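PDB 1ZEJ: 3-hydroxyacyl-CoA dehydrogenase from Archaeoglobus fulgidus, which probably binds NAD+ and uses it to oxidise a hydroxyl group of its substrate, either a 3-hydroxyacyl-CoA or L-gulonate. Local coordinates for residues A28-K34 and L58-I62; P122-L126 and F147-V153; P138-I144 and K165-K171. One frame throughout, in Å; residues are numbered along the deposited sequence.

Contact 1: A28-K34 and L58-I62; sequences AIAIASK and LLSKI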
loop_
_atom_site.group_PDB
_atom_site.type_symbol
_atom_site.label_atom_id
_atom_site.label_comp_id
_atom_site.label_asym_id
_atom_site.label_seq_id
_atom_site.Cartn_x
_atom_site.Cartn_y
_atom_site.Cartn_z
ATOM N N ALA A 28 21.693 11.896 -12.361
ATOM C CA ALA A 28 23.094 12.353 -12.350
ATOM C C ALA A 28 23.597 12.536 -10.903
ATOM O O ALA A 28 24.687 12.068 -10.579
ATOM C CB ALA A 28 23.233 13.654 -13.129
ATOM N N ILE A 29 22.748 13.086 -10.027
ATOM C CA ILE A 29 23.077 13.243 -8.608
ATOM C C ILE A 29 23.216 11.903 -7.914
ATOM O O ILE A 29 24.163 11.695 -7.195
ATOM C CB ILE A 29 22.061 14.123 -7.861
ATOM C CG1 ILE A 29 22.103 15.545 -8.385
ATOM C CG2 ILE A 29 22.275 14.062 -6.350
ATOM C CD1 ILE A 29 20.924 16.390 -7.924
ATOM N N ALA A 30 22.303 10.989 -8.163
ATOM C CA ALA A 30 22.383 9.635 -7.597
ATOM C C ALA A 30 23.667 8.911 -8.010
ATOM O O ALA A 30 24.368 8.320 -7.193
ATOM C CB ALA A 30 21.146 8.821 -8.014
ATOM N N ILE A 31 24.005 9.002 -9.288
ATOM C CA ILE A 31 25.151 8.289 -9.805
ATOM C C ILE A 31 26.518 8.926 -9.392
ATOM O O ILE A 31 27.510 8.214 -9.191
ATOM C CB ILE A 31 24.994 8.177 -11.342
ATOM C CG1 ILE A 31 23.818 7.239 -11.636
ATOM C CG2 ILE A 31 26.286 7.660 -12.000
ATOM C CD1 ILE A 31 23.487 7.069 -13.053
ATOM N N ALA A 32 26.560 10.254 -9.300
ATOM C CA ALA A 32 27.766 10.974 -9.042
ATOM C C ALA A 32 28.313 10.716 -7.645
ATOM O O ALA A 32 29.476 11.028 -7.407
ATOM C CB ALA A 32 27.563 12.456 -9.250
ATOM N N SER A 33 27.482 10.134 -6.763
ATOM C CA SER A 33 27.918 9.669 -5.457
ATOM C C SER A 33 29.082 8.681 -5.551
ATOM O O SER A 33 29.976 8.735 -4.704
ATOM C CB SER A 33 26.753 9.070 -4.649
ATOM O OG SER A 33 26.161 7.967 -5.295
ATOM N N LYS A 34 29.082 7.842 -6.600
ATOM C CA LYS A 34 30.066 6.783 -6.793
ATOM C C LYS A 34 30.823 6.845 -8.131
ATOM O O LYS A 34 31.893 6.265 -8.246
ATOM C CB LYS A 34 29.391 5.405 -6.667
ATOM C CG LYS A 34 29.109 4.931 -5.211
ATOM C CD LYS A 34 28.012 5.769 -4.578
ATOM C CE LYS A 34 27.003 4.983 -3.710
ATOM N NZ LYS A 34 25.638 5.664 -3.690
ATOM N N LEU A 58 29.414 17.354 -5.500
ATOM C CA LEU A 58 29.312 16.435 -6.629
ATOM C C LEU A 58 29.722 17.054 -7.963
ATOM O O LEU A 58 29.861 16.325 -8.932
ATOM C CB LEU A 58 27.896 15.871 -6.759
ATOM C CG LEU A 58 27.447 15.107 -5.518
ATOM C CD1 LEU A 58 26.026 14.692 -5.625
ATOM C CD2 LEU A 58 28.355 13.917 -5.262
ATOM N N LEU A 59 29.933 18.371 -8.004
ATOM C CA LEU A 59 30.111 19.048 -9.284
ATOM C C LEU A 59 31.423 18.653 -9.923
ATOM O O LEU A 59 31.536 18.682 -11.145
ATOM C CB LEU A 59 29.994 20.575 -9.161
ATOM C CG LEU A 59 28.577 21.162 -9.071
ATOM C CD1 LEU A 59 28.684 22.649 -8.745
ATOM C CD2 LEU A 59 27.759 20.927 -10.351
ATOM N N SER A 60 32.387 18.220 -9.108
ATOM C CA SER A 60 33.674 17.744 -9.628
ATOM C C SER A 60 33.522 16.410 -10.410
ATOM O O SER A 60 34.354 16.078 -11.237
ATOM C CB SER A 60 34.704 17.618 -8.479
ATOM O OG SER A 60 34.387 16.517 -7.637
ATOM N N LYS A 61 32.436 15.683 -10.202
ATOM C CA LYS A 61 32.228 14.400 -10.891
ATOM C C LYS A 61 31.303 14.487 -12.132
ATOM O O LYS A 61 31.099 13.490 -12.809
ATOM C CB LYS A 61 31.653 13.379 -9.908
ATOM C CG LYS A 61 32.533 13.133 -8.649
ATOM C CD LYS A 61 33.299 11.815 -8.776
ATOM C CE LYS A 61 32.570 10.635 -8.081
ATOM N NZ LYS A 61 33.315 9.317 -8.234
ATOM N N ILE A 62 30.733 15.658 -12.419
ATOM C CA ILE A 62 29.716 15.814 -13.480
ATOM C C ILE A 62 30.217 16.782 -14.557
ATOM O O ILE A 62 30.606 17.900 -14.212
ATOM C CB ILE A 62 28.360 16.309 -12.903
ATOM C CG1 ILE A 62 27.787 15.311 -11.887
ATOM C CG2 ILE A 62 27.309 16.449 -14.026
ATOM C CD1 ILE A 62 26.712 15.887 -10.957
#

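Contact 2: P122-L126 and F147-V153; sequences PSRFL and FTDSKTV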
loop_
_atom_site.group_PDB
_atom_site.type_symbol
_atom_site.label_atom_id
_atom_site.label_comp_id
_atom_site.label_asym_id
_atom_site.label_seq_id
_atom_site.Cartn_x
_atom_site.Cartn_y
_atom_site.Cartn_z
ATOM N N PRO A 122 18.574 -4.009 -29.913
ATOM C CA PRO A 122 17.791 -3.970 -28.670
ATOM C C PRO A 122 18.231 -4.967 -27.576
ATOM O O PRO A 122 17.673 -4.926 -26.474
ATOM C CB PRO A 122 16.381 -4.242 -29.173
ATOM C CG PRO A 122 16.572 -5.120 -30.292
ATOM C CD PRO A 122 17.812 -4.656 -30.995
ATOM N N SER A 123 19.178 -5.869 -27.872
ATOM C CA SER A 123 19.610 -6.803 -26.846
ATOM C C SER A 123 20.239 -6.121 -25.633
ATOM O O SER A 123 20.221 -6.697 -24.542
ATOM C CB SER A 123 20.549 -7.876 -27.368
ATOM O OG SER A 123 21.670 -7.302 -27.939
ATOM N N ARG A 124 20.762 -4.903 -25.813
ATOM C CA ARG A 124 21.413 -4.170 -24.718
ATOM C C ARG A 124 20.631 -2.928 -24.307
ATOM O O ARG A 124 21.160 -2.029 -23.681
ATOM C CB ARG A 124 22.886 -3.860 -25.053
ATOM C CG ARG A 124 23.095 -3.188 -26.381
ATOM C CD ARG A 124 22.454 -1.800 -26.533
ATOM N NE ARG A 124 22.820 -1.311 -27.846
ATOM C CZ ARG A 124 23.863 -0.529 -28.107
ATOM N NH1 ARG A 124 24.560 0.025 -27.145
ATOM N NH2 ARG A 124 24.159 -0.245 -29.347
ATOM N N PHE A 125 19.330 -2.926 -24.603
ATOM C CA PHE A 125 18.424 -1.860 -24.221
ATOM C C PHE A 125 17.481 -2.404 -23.148
ATOM O O PHE A 125 16.988 -3.558 -23.234
ATOM C CB PHE A 125 17.538 -1.413 -25.398
ATOM C CG PHE A 125 16.437 -0.462 -24.980
ATOM C CD1 PHE A 125 16.745 0.806 -24.561
ATOM C CD2 PHE A 125 15.105 -0.871 -24.958
ATOM C CE1 PHE A 125 15.758 1.679 -24.112
ATOM C CE2 PHE A 125 14.106 -0.015 -24.541
ATOM C CZ PHE A 125 14.444 1.299 -24.125
ATOM N N LEU A 126 17.221 -1.568 -22.162
ATOM C CA LEU A 126 16.212 -1.885 -21.172
ATOM C C LEU A 126 15.697 -0.617 -20.519
ATOM O O LEU A 126 16.260 0.474 -20.706
ATOM C CB LEU A 126 16.788 -2.896 -20.196
ATOM C CG LEU A 126 17.649 -2.651 -18.964
ATOM C CD1 LEU A 126 18.521 -3.862 -18.621
ATOM C CD2 LEU A 126 18.349 -1.363 -18.846
ATOM N N PHE A 147 13.504 -8.448 -25.994
ATOM C CA PHE A 147 14.809 -8.490 -26.642
ATOM C C PHE A 147 15.991 -8.472 -25.708
ATOM O O PHE A 147 17.071 -8.872 -26.078
ATOM C CB PHE A 147 14.986 -7.306 -27.583
ATOM C CG PHE A 147 13.911 -7.161 -28.636
ATOM C CD1 PHE A 147 14.051 -7.739 -29.875
ATOM C CD2 PHE A 147 12.785 -6.356 -28.404
ATOM C CE1 PHE A 147 13.054 -7.586 -30.861
ATOM C CE2 PHE A 147 11.799 -6.182 -29.403
ATOM C CZ PHE A 147 11.943 -6.796 -30.621
ATOM N N THR A 148 15.822 -7.893 -24.533
ATOM C CA THR A 148 16.908 -7.622 -23.626
ATOM C C THR A 148 17.620 -8.934 -23.265
ATOM O O THR A 148 16.975 -9.939 -22.875
ATOM C CB THR A 148 16.387 -6.975 -22.314
ATOM O OG1 THR A 148 15.540 -5.830 -22.572
ATOM C CG2 THR A 148 17.565 -6.579 -21.447
ATOM N N ASP A 149 18.935 -8.946 -23.343
ATOM C CA ASP A 149 19.662 -10.161 -22.923
ATOM C C ASP A 149 20.008 -10.167 -21.448
ATOM O O ASP A 149 19.975 -9.138 -20.781
ATOM C CB ASP A 149 20.873 -10.414 -23.806
ATOM C CG ASP A 149 21.903 -9.350 -23.717
ATOM O OD1 ASP A 149 21.972 -8.632 -22.700
ATOM O OD2 ASP A 149 22.700 -9.268 -24.679
ATOM N N SER A 150 20.333 -11.341 -20.931
ATOM C CA SER A 150 20.584 -11.518 -19.502
ATOM C C SER A 150 21.819 -10.781 -18.986
ATOM O O SER A 150 21.845 -10.329 -17.838
ATOM C CB SER A 150 20.839 -13.000 -19.197
ATOM O OG SER A 150 21.373 -13.133 -17.890
ATOM N N LYS A 151 22.833 -10.731 -19.822
ATOM C CA LYS A 151 24.092 -10.046 -19.510
ATOM C C LYS A 151 23.888 -8.567 -19.258
ATOM O O LYS A 151 24.517 -8.010 -18.342
ATOM C CB LYS A 151 25.086 -10.252 -20.656
ATOM C CG LYS A 151 26.149 -9.217 -20.823
ATOM N N THR A 152 23.028 -7.953 -20.072
ATOM C CA THR A 152 22.705 -6.539 -19.923
ATOM C C THR A 152 21.945 -6.297 -18.621
ATOM O O THR A 152 22.257 -5.369 -17.886
ATOM C CB THR A 152 21.889 -6.006 -21.101
ATOM O OG1 THR A 152 22.630 -6.216 -22.297
ATOM C CG2 THR A 152 21.603 -4.506 -20.933
ATOM N N VAL A 153 20.972 -7.149 -18.321
ATOM C CA VAL A 153 20.297 -7.047 -17.060
ATOM C C VAL A 153 21.230 -7.171 -15.868
ATOM O O VAL A 153 21.163 -6.357 -14.943
ATOM C CB VAL A 153 19.164 -8.089 -16.920
ATOM C CG1 VAL A 153 18.435 -7.863 -15.616
ATOM C CG2 VAL A 153 18.225 -7.986 -18.105
#

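Contact 3: P138-I144 and K165-K171; sequences PLVEIVI and KEVVVCK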
loop_
_atom_site.group_PDB
_atom_site.type_symbol
_atom_site.label_atom_id
_atom_site.label_comp_id
_atom_site.label_asym_id
_atom_site.label_seq_id
_atom_site.Cartn_x
_atom_site.Cartn_y
_atom_site.Cartn_z
ATOM N N PRO A 138 15.009 4.668 -2.550
ATOM C CA PRO A 138 15.860 3.492 -2.778
ATOM C C PRO A 138 15.484 2.543 -3.903
ATOM O O PRO A 138 16.385 1.884 -4.437
ATOM C CB PRO A 138 15.816 2.781 -1.412
ATOM C CG PRO A 138 14.538 3.175 -0.831
ATOM C CD PRO A 138 14.322 4.576 -1.255
ATOM N N LEU A 139 14.213 2.484 -4.308
ATOM C CA LEU A 139 13.801 1.510 -5.316
ATOM C C LEU A 139 14.118 1.964 -6.735
ATOM O O LEU A 139 13.881 3.127 -7.104
ATOM C CB LEU A 139 12.305 1.145 -5.172
ATOM C CG LEU A 139 11.839 0.086 -6.168
ATOM C CD1 LEU A 139 12.287 -1.330 -5.729
ATOM C CD2 LEU A 139 10.386 0.103 -6.313
ATOM N N VAL A 140 14.712 1.062 -7.507
ATOM C CA VAL A 140 14.812 1.245 -8.944
ATOM C C VAL A 140 14.344 -0.055 -9.571
ATOM O O VAL A 140 14.774 -1.136 -9.173
ATOM C CB VAL A 140 16.226 1.599 -9.413
ATOM C CG1 VAL A 140 16.252 1.848 -10.890
ATOM C CG2 VAL A 140 16.718 2.802 -8.691
ATOM N N GLU A 141 13.443 0.058 -10.524
ATOM C CA GLU A 141 12.967 -1.091 -11.288
ATOM C C GLU A 141 13.691 -1.170 -12.615
ATOM O O GLU A 141 13.852 -0.161 -13.293
ATOM C CB GLU A 141 11.496 -0.980 -11.582
ATOM C CG GLU A 141 10.603 -1.178 -10.379
ATOM C CD GLU A 141 9.135 -1.018 -10.749
ATOM O OE1 GLU A 141 8.831 -0.075 -11.547
ATOM O OE2 GLU A 141 8.288 -1.849 -10.286
ATOM N N ILE A 142 14.152 -2.356 -12.968
ATOM C CA ILE A 142 14.616 -2.601 -14.330
ATOM C C ILE A 142 13.478 -3.248 -15.057
ATOM O O ILE A 142 12.960 -4.261 -14.573
ATOM C CB ILE A 142 15.820 -3.530 -14.326
ATOM C CG1 ILE A 142 17.008 -2.815 -13.644
ATOM C CG2 ILE A 142 16.127 -4.039 -15.748
ATOM C CD1 ILE A 142 18.205 -3.659 -13.429
ATOM N N VAL A 143 13.105 -2.690 -16.209
ATOM C CA VAL A 143 11.974 -3.197 -16.956
ATOM C C VAL A 143 12.524 -3.681 -18.291
ATOM O O VAL A 143 12.990 -2.886 -19.092
ATOM C CB VAL A 143 10.910 -2.130 -17.137
ATOM C CG1 VAL A 143 9.670 -2.718 -17.823
ATOM C CG2 VAL A 143 10.510 -1.529 -15.794
ATOM N N ILE A 144 12.489 -4.985 -18.496
ATOM C CA ILE A 144 13.078 -5.566 -19.675
ATOM C C ILE A 144 12.080 -5.773 -20.823
ATOM O O ILE A 144 10.886 -6.001 -20.626
ATOM C CB ILE A 144 13.880 -6.835 -19.345
ATOM C CG1 ILE A 144 13.000 -8.019 -18.976
ATOM C CG2 ILE A 144 14.881 -6.535 -18.206
ATOM C CD1 ILE A 144 13.720 -9.311 -19.096
ATOM N N LYS A 165 21.060 1.042 -4.391
ATOM C CA LYS A 165 19.630 0.949 -4.702
ATOM C C LYS A 165 19.083 -0.458 -4.441
ATOM O O LYS A 165 19.808 -1.461 -4.492
ATOM C CB LYS A 165 19.372 1.399 -6.146
ATOM C CG LYS A 165 19.801 2.868 -6.451
ATOM C CD LYS A 165 19.089 3.821 -5.491
ATOM C CE LYS A 165 18.859 5.167 -6.004
ATOM N NZ LYS A 165 18.490 6.068 -4.845
ATOM N N GLU A 166 17.787 -0.530 -4.131
ATOM C CA GLU A 166 17.046 -1.766 -4.047
ATOM C C GLU A 166 16.463 -2.037 -5.437
ATOM O O GLU A 166 15.656 -1.258 -5.971
ATOM C CB GLU A 166 15.922 -1.682 -3.017
ATOM C CG GLU A 166 16.410 -1.629 -1.573
ATOM C CD GLU A 166 16.987 -2.980 -1.110
ATOM O OE1 GLU A 166 16.641 -4.039 -1.665
ATOM O OE2 GLU A 166 17.783 -2.967 -0.177
ATOM N N VAL A 167 16.897 -3.109 -6.062
ATOM C CA VAL A 167 16.559 -3.321 -7.468
ATOM C C VAL A 167 15.544 -4.445 -7.615
ATOM O O VAL A 167 15.702 -5.512 -7.028
ATOM C CB VAL A 167 17.804 -3.673 -8.332
ATOM C CG1 VAL A 167 17.378 -4.006 -9.772
ATOM C CG2 VAL A 167 18.776 -2.575 -8.324
ATOM N N VAL A 168 14.503 -4.196 -8.408
ATOM C CA VAL A 168 13.561 -5.219 -8.814
ATOM C C VAL A 168 13.531 -5.259 -10.352
ATOM O O VAL A 168 13.382 -4.215 -10.996
ATOM C CB VAL A 168 12.121 -4.939 -8.275
ATOM C CG1 VAL A 168 11.141 -5.966 -8.788
ATOM C CG2 VAL A 168 12.090 -4.966 -6.758
ATOM N N VAL A 169 13.694 -6.466 -10.913
ATOM C CA VAL A 169 13.673 -6.669 -12.364
ATOM C C VAL A 169 12.299 -7.150 -12.768
ATOM O O VAL A 169 11.811 -8.099 -12.163
ATOM C CB VAL A 169 14.735 -7.713 -12.794
ATOM C CG1 VAL A 169 14.732 -7.841 -14.313
ATOM C CG2 VAL A 169 16.127 -7.326 -12.319
ATOM N N CYS A 170 11.703 -6.500 -13.771
ATOM C CA CYS A 170 10.302 -6.670 -14.168
ATOM C C CYS A 170 10.344 -6.995 -15.649
ATOM O O CYS A 170 11.193 -6.460 -16.320
ATOM C CB CYS A 170 9.495 -5.318 -14.097
ATOM S SG CYS A 170 9.608 -4.410 -12.755
ATOM N N LYS A 171 9.406 -7.798 -16.135
ATOM C CA LYS A 171 9.251 -8.059 -17.565
ATOM C C LYS A 171 8.158 -7.181 -18.146
ATOM O O LYS A 171 7.012 -7.210 -17.697
ATOM C CB LYS A 171 8.962 -9.544 -17.849
ATOM C CG LYS A 171 10.160 -10.472 -17.668
ATOM C CD LYS A 171 10.000 -11.780 -18.507
ATOM C CE LYS A 171 11.112 -12.825 -18.184
ATOM N NZ LYS A 171 11.066 -13.301 -16.771
#

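Contact 1: A28-K34 and L58-I62
With CG turned anti to its own carbonyl carbon (chi1 -60°), Leu-58 sends its two methyls to successive turns of the helix that holds Ile-29 and Ala-32. CD1 meets CG2 of Ile-29 at 3.9 Å, the two side chains crossing at about a right angle, and CD2 rests against the carbonyl O of Ala-32. Ile-62 has the same first torsion (-61°), and from there CG1 and CD1 both lie 3.9 Å from CB of Ala-32. Alanine suits this place: its CB points at the other segment, and its small size lets the CA atoms of Ala-32 and Lys-61 come within 5.9 Å. Lys-61, bent at chi2 and chi3, runs its methylenes past the carbonyl O of Ala-32, and its NZ makes a long, weak hydrogen bond of 3.4 Å to Lys-34 O. Segment 28-34 belongs to helix 22-32, which follows the glycine-rich turn predicted to bind NAD+; segment 58-62 leads into strand 62-65, outermost on one side of the sheet within this chain, and strand 36-40 lies beside both, its Val-37 touching Ala-28 and Ile-62.

Contact 2: P122-L126 and F147-V153
Ser-123 and Asp-149 join two loops in the Rossmann-type NAD-binding domain, where segment 122-126 enters strand 125-130 and segment 147-153 begins helix 150-162. The amide N of Asp-149 gives a nearly straight bond of 2.9 Å to Ser-123 O (172° at the hydrogen), in the carbonyl plane and on a lone pair. Asp-149 is also the N-cap of the helix: its OD1 accepts from Thr-152 N and from Thr-152 OG1, the hydroxyl coming from the syn side and 25° out of the carboxylate plane. Aspartate fits here because its short side chain, with CG between the backbone N and the carbonyl carbon (chi1 64°), folds back over the first turn and would favourably face the positive end of the helix dipole.

A second carbonyl is met by a side chain. Thr-148 OG1 donates to Phe-125 O at 2.8 Å and in turn accepts from Ser-145 N, so this hydroxyl is used both ways. The backbones pass close enough for CA of Ser-123 to make a CA-H...O contact of 3.4 Å with Phe-147 O. Arg-124 turns its guanidinium group away from the contact, where NH1 bonds to the carbonyl O atoms of Thr-99 and Ala-101 and NH2 bonds to Ser-121 OG, tying the loop before strand 103-105 to this corner.

Apolar groups fill either end. Pro-122, a compact rigid ring, meets Phe-147 obliquely, its CG lying 3.7 Å from CD1 of Phe-147, which also reaches Ala-116 of helix 112-116. At the inner end the branched Leu-126 passes Thr-152 in the opposite direction, its CD1 3.9 Å from Thr-152 CG2 and 4.2 Å from CG2 of Val-153.

Contact 3: P138-I144 and K165-K171
Val-140 and Val-168 stand in neighbouring parallel strands, 139-144 and 166-171, whose axes come within 4.6 Å at an angle of 24°. Six backbone hydrogen bonds join them, alternating in direction from Glu-166 N to Pro-138 O at one end to Ile-144 N to Cys-170 O at the other. Beta-branched valine and isoleucine suit such extended backbone, and Ile-142 CD1 packs on Val-167 CG1 at 3.8 Å. On the other face Leu-139 CD1 meets Val-168 CG2.

Glu-141 rises from that second face. Its CB lies 3.8 Å from Val-168 O and close to Cys-170 SG; CG, anti to the carbonyl carbon (chi1 -71°), and then CD also run along the sulfur. At the tip OE2 lies 3.8 Å from SG and accepts from Val-176 N, and OE1 takes hydrogen bonds from Ser-174 OG and His-129 ND1. Three hydrogen bonds to these neighbours satisfy the buried carboxylate, and the one to His-129 ND1 probably helps to fix the imidazole.

Ile-144 sets CG1 and CD1 alongside Lys-171 CG, each at 4.0 Å, and CG2 towards Val-169 CG1 at 4.1 Å. With an alanine at this position, the branches that reach Val-169 and Lys-171 are gone, which would probably leave a gap there and the lysine chain freer to turn. Glu-166 forms a salt bridge with Arg-202 of the second subunit, placing this edge at the dimer interface. The pair is the parallel strand partnership of a beta-alpha-beta crossover, with helix 150-162 between, beside His-129, predicted to be important for catalysis.

Overall arrangement
All three contacts lie in the NAD-binding domain and reach one mixed sheet. Contact 1 closes before the others open and sits at the end of the sheet where strand 62-65 is outermost, whereas contact 3 pairs the two strands at the far end. Their centres are about 21 Å apart, and those of contacts 1 and 2 about 25 Å. Contacts 2 and 3 alternate along the chain and touch: their centres are about 14 Å apart, and Leu-126 packs on Ile-142 and Val-153 on Ile-144. Helix 150-162 begins in contact 2 and connects the strands of contact 3 at the dimer-facing end, while contact 1 lies near the predicted NAD+-binding turn.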